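Long-range contact in cellulosomal scaffoldin (Bacteroides cellulosolvens, PDB 2XBT), which is a scaffold subunit of the cellulosome, represented here by its family 3b carbohydrate-binding module, a domain that probably binds cellulose: residues S8-N17 / N29-Y40. Numbering follows the deposited sequence.
Sequences SDLKLLFSNN and NMKLQNTGSSTY
Leu10 lies over one face of the Tyr40 ring, at one end of an antiparallel beta hairpin in the beta-sandwich of this family 3 module. Strand 10-15 pairs with the end of strand 22-34, from Leu10 opposite Asn34 to Ser15 opposite Asn29. Leu10 CG sits above the middle of the Tyr40 ring, 4.1 Å from its centroid and 9° off the normal, a CH-pi contact. Its CG stands anti to the carbonyl carbon (chi1 -65°), which brings Leu10 CD2 to 3.7 Å from Tyr40 CD2. The phenol oxygen reaches back past Leu10, where Asp9 N donates to Tyr40 OH at 3.2 Å. An alanine at Tyr40 has neither ring nor hydroxyl, which would probably leave this side of Leu10 without its packing partner and Asp9 N without its acceptor.

The inner face carries Leu10, Leu12, Phe14, Met30 and Leu32, with Asn34 at its end, and several of these pack on strand 45-51 of the other sheet. Leu12 CD1 packs against Met30 CB. Met30 CG touches Phe14 CD1 at 3.6 Å, while SD lies at the ring edge, a Met-aromatic contact. Leu32 CD1 rests against Lys11 O.

The other face is more polar. Lys11 and Gln33 run side by side, and a water joins Lys11 NZ to Gln33 OE1. Gln33 NE2 donates to Glu110, which also forms a salt bridge with Lys31. Leu13 CD1 packs on the Gln33 amide.

Beyond the strands, Asp9 O takes two bonds from Thr35. Thr35 N donates to Asp9 O in the carbonyl plane at 2.8 Å. Thr35 OG1 donates to Asp9 O at 3.1 Å, tilted 30° from that plane. A second water donates to Asp9 OD2 at 2.6 Å and to Asn34 OD1 at 2.7 Å, and accepts from Ser38 N.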
# COMPACT_ATOMS: atom_id res chain seq x y z
N SER A 8 -2.37 -13.28 11.51
CA SER A 8 -2.92 -13.58 10.22
C SER A 8 -1.78 -14.26 9.51
O SER A 8 -0.67 -14.32 10.04
CB SER A 8 -3.32 -12.30 9.49
OG SER A 8 -2.17 -11.65 8.95
N ASP A 9 -2.04 -14.76 8.31
CA ASP A 9 -0.96 -15.32 7.52
C ASP A 9 -0.66 -14.37 6.35
O ASP A 9 -0.17 -14.79 5.29
CB ASP A 9 -1.35 -16.72 7.01
CG ASP A 9 -1.55 -17.73 8.14
OD1 ASP A 9 -0.85 -17.61 9.18
OD2 ASP A 9 -2.40 -18.65 8.00
N LEU A 10 -0.97 -13.09 6.54
CA LEU A 10 -0.81 -12.09 5.47
C LEU A 10 0.56 -11.42 5.52
O LEU A 10 1.06 -11.08 6.60
CB LEU A 10 -1.90 -11.04 5.56
CG LEU A 10 -3.34 -11.50 5.31
CD1 LEU A 10 -4.33 -10.42 5.67
CD2 LEU A 10 -3.50 -11.92 3.86
N LYS A 11 1.17 -11.24 4.36
CA LYS A 11 2.49 -10.61 4.26
C LYS A 11 2.54 -9.67 3.07
O LYS A 11 2.01 -9.99 2.01
CB LYS A 11 3.54 -11.70 4.14
CG LYS A 11 4.92 -11.25 3.75
CD LYS A 11 5.88 -12.44 3.80
CE LYS A 11 7.20 -12.14 3.11
NZ LYS A 11 8.14 -13.30 3.13
N LEU A 12 3.16 -8.50 3.25
CA LEU A 12 3.25 -7.53 2.17
C LEU A 12 4.66 -7.43 1.65
O LEU A 12 5.60 -7.26 2.42
CB LEU A 12 2.79 -6.15 2.65
CG LEU A 12 2.66 -5.05 1.60
CD1 LEU A 12 1.57 -5.40 0.61
CD2 LEU A 12 2.36 -3.70 2.24
N LEU A 13 4.81 -7.54 0.33
CA LEU A 13 6.06 -7.23 -0.35
C LEU A 13 5.87 -5.89 -1.05
O LEU A 13 4.77 -5.56 -1.48
CB LEU A 13 6.43 -8.33 -1.35
CG LEU A 13 6.65 -9.73 -0.76
CD1 LEU A 13 6.82 -10.76 -1.87
CD2 LEU A 13 7.86 -9.75 0.17
N PHE A 14 6.94 -5.11 -1.13
CA PHE A 14 6.81 -3.76 -1.65
C PHE A 14 7.97 -3.44 -2.58
O PHE A 14 9.10 -3.87 -2.34
CB PHE A 14 6.81 -2.75 -0.49
CG PHE A 14 6.63 -1.32 -0.92
CD1 PHE A 14 5.37 -0.75 -0.96
CD2 PHE A 14 7.73 -0.55 -1.28
CE1 PHE A 14 5.19 0.55 -1.35
CE2 PHE A 14 7.57 0.76 -1.68
CZ PHE A 14 6.30 1.31 -1.73
N SER A 15 7.68 -2.72 -3.65
CA SER A 15 8.74 -2.07 -4.43
C SER A 15 8.23 -0.78 -5.03
O SER A 15 7.03 -0.56 -5.09
CB SER A 15 9.24 -2.99 -5.55
OG SER A 15 8.48 -2.81 -6.72
N ASN A 16 9.14 0.07 -5.47
CA ASN A 16 8.76 1.36 -6.03
C ASN A 16 9.53 1.65 -7.32
O ASN A 16 9.69 2.80 -7.71
CB ASN A 16 8.94 2.49 -5.01
CG ASN A 16 10.33 2.53 -4.42
OD1 ASN A 16 11.26 1.90 -4.94
ND2 ASN A 16 10.49 3.26 -3.32
N ASN A 17 9.99 0.59 -7.98
CA ASN A 17 10.71 0.75 -9.23
C ASN A 17 12.04 1.45 -9.02
O ASN A 17 12.55 2.12 -9.93
CB ASN A 17 9.86 1.53 -10.24
CG ASN A 17 8.62 0.76 -10.68
OD1 ASN A 17 8.53 -0.46 -10.49
ND2 ASN A 17 7.66 1.47 -11.28
N ASN A 29 4.28 -0.51 -5.72
CA ASN A 29 4.02 -1.82 -6.28
C ASN A 29 4.02 -2.82 -5.15
O ASN A 29 5.02 -2.96 -4.44
CB ASN A 29 5.08 -2.21 -7.29
CG ASN A 29 5.23 -1.19 -8.39
OD1 ASN A 29 4.25 -0.77 -9.01
ND2 ASN A 29 6.46 -0.78 -8.65
N MET A 30 2.90 -3.51 -4.98
CA MET A 30 2.73 -4.33 -3.81
C MET A 30 2.23 -5.71 -4.15
O MET A 30 1.44 -5.89 -5.07
CB MET A 30 1.77 -3.66 -2.85
CG MET A 30 2.42 -2.42 -2.24
SD MET A 30 1.28 -1.35 -1.39
CE MET A 30 0.14 -0.88 -2.68
N LYS A 31 2.73 -6.69 -3.41
CA LYS A 31 2.20 -8.04 -3.48
C LYS A 31 1.77 -8.41 -2.09
O LYS A 31 2.59 -8.47 -1.18
CB LYS A 31 3.28 -9.03 -3.89
CG LYS A 31 3.38 -9.31 -5.36
CD LYS A 31 4.12 -10.63 -5.57
CE LYS A 31 4.50 -10.86 -7.02
NZ LYS A 31 5.22 -12.17 -7.19
N LEU A 32 0.49 -8.68 -1.93
CA LEU A 32 -0.01 -9.14 -0.66
C LEU A 32 -0.16 -10.65 -0.76
O LEU A 32 -0.86 -11.14 -1.63
CB LEU A 32 -1.34 -8.45 -0.34
CG LEU A 32 -2.10 -8.89 0.92
CD1 LEU A 32 -1.28 -8.72 2.21
CD2 LEU A 32 -3.42 -8.14 1.02
N GLN A 33 0.53 -11.38 0.12
CA GLN A 33 0.54 -12.84 0.08
C GLN A 33 -0.19 -13.45 1.27
O GLN A 33 -0.19 -12.90 2.37
CB GLN A 33 1.97 -13.38 0.07
CG GLN A 33 2.73 -13.12 -1.20
CD GLN A 33 4.17 -13.63 -1.13
OE1 GLN A 33 4.77 -13.67 -0.05
NE2 GLN A 33 4.72 -14.00 -2.27
N ASN A 34 -0.81 -14.60 1.05
CA ASN A 34 -1.36 -15.38 2.14
C ASN A 34 -0.49 -16.62 2.25
O ASN A 34 -0.39 -17.39 1.31
CB ASN A 34 -2.82 -15.73 1.84
CG ASN A 34 -3.41 -16.74 2.82
OD1 ASN A 34 -2.89 -16.96 3.90
ND2 ASN A 34 -4.51 -17.37 2.42
N THR A 35 0.18 -16.79 3.38
CA THR A 35 1.14 -17.88 3.55
C THR A 35 0.52 -19.11 4.21
O THR A 35 1.20 -20.14 4.37
CB THR A 35 2.28 -17.45 4.47
OG1 THR A 35 1.73 -17.15 5.76
CG2 THR A 35 2.99 -16.24 3.91
N GLY A 36 -0.73 -19.00 4.61
CA GLY A 36 -1.39 -20.06 5.37
C GLY A 36 -2.57 -20.71 4.69
O GLY A 36 -2.76 -20.56 3.48
N SER A 37 -3.39 -21.41 5.47
CA SER A 37 -4.47 -22.22 4.91
C SER A 37 -5.85 -21.57 4.94
O SER A 37 -6.81 -22.15 4.42
CB SER A 37 -4.51 -23.58 5.60
OG SER A 37 -4.55 -23.39 7.00
N SER A 38 -5.97 -20.39 5.55
CA SER A 38 -7.21 -19.62 5.50
C SER A 38 -7.44 -18.96 4.14
O SER A 38 -6.54 -18.95 3.30
CB SER A 38 -7.18 -18.52 6.56
OG SER A 38 -6.91 -19.05 7.84
N THR A 39 -8.63 -18.41 3.93
CA THR A 39 -8.87 -17.58 2.77
C THR A 39 -9.26 -16.22 3.29
O THR A 39 -9.85 -16.10 4.37
CB THR A 39 -10.02 -18.10 1.90
OG1 THR A 39 -11.25 -17.92 2.62
CG2 THR A 39 -9.82 -19.57 1.53
N TYR A 40 -8.91 -15.19 2.53
CA TYR A 40 -9.19 -13.82 2.93
C TYR A 40 -9.98 -13.09 1.83
O TYR A 40 -9.68 -13.22 0.65
CB TYR A 40 -7.88 -13.09 3.22
CG TYR A 40 -7.16 -13.57 4.46
CD1 TYR A 40 -7.52 -13.08 5.71
CD2 TYR A 40 -6.15 -14.51 4.39
CE1 TYR A 40 -6.86 -13.51 6.86
CE2 TYR A 40 -5.49 -14.94 5.53
CZ TYR A 40 -5.86 -14.44 6.76
OH TYR A 40 -5.21 -14.88 7.89
O HOH W 1 -3.99 -18.21 5.99
O HOH W 2 -1.91 -22.02 8.05
O HOH W 3 7.50 -14.10 0.31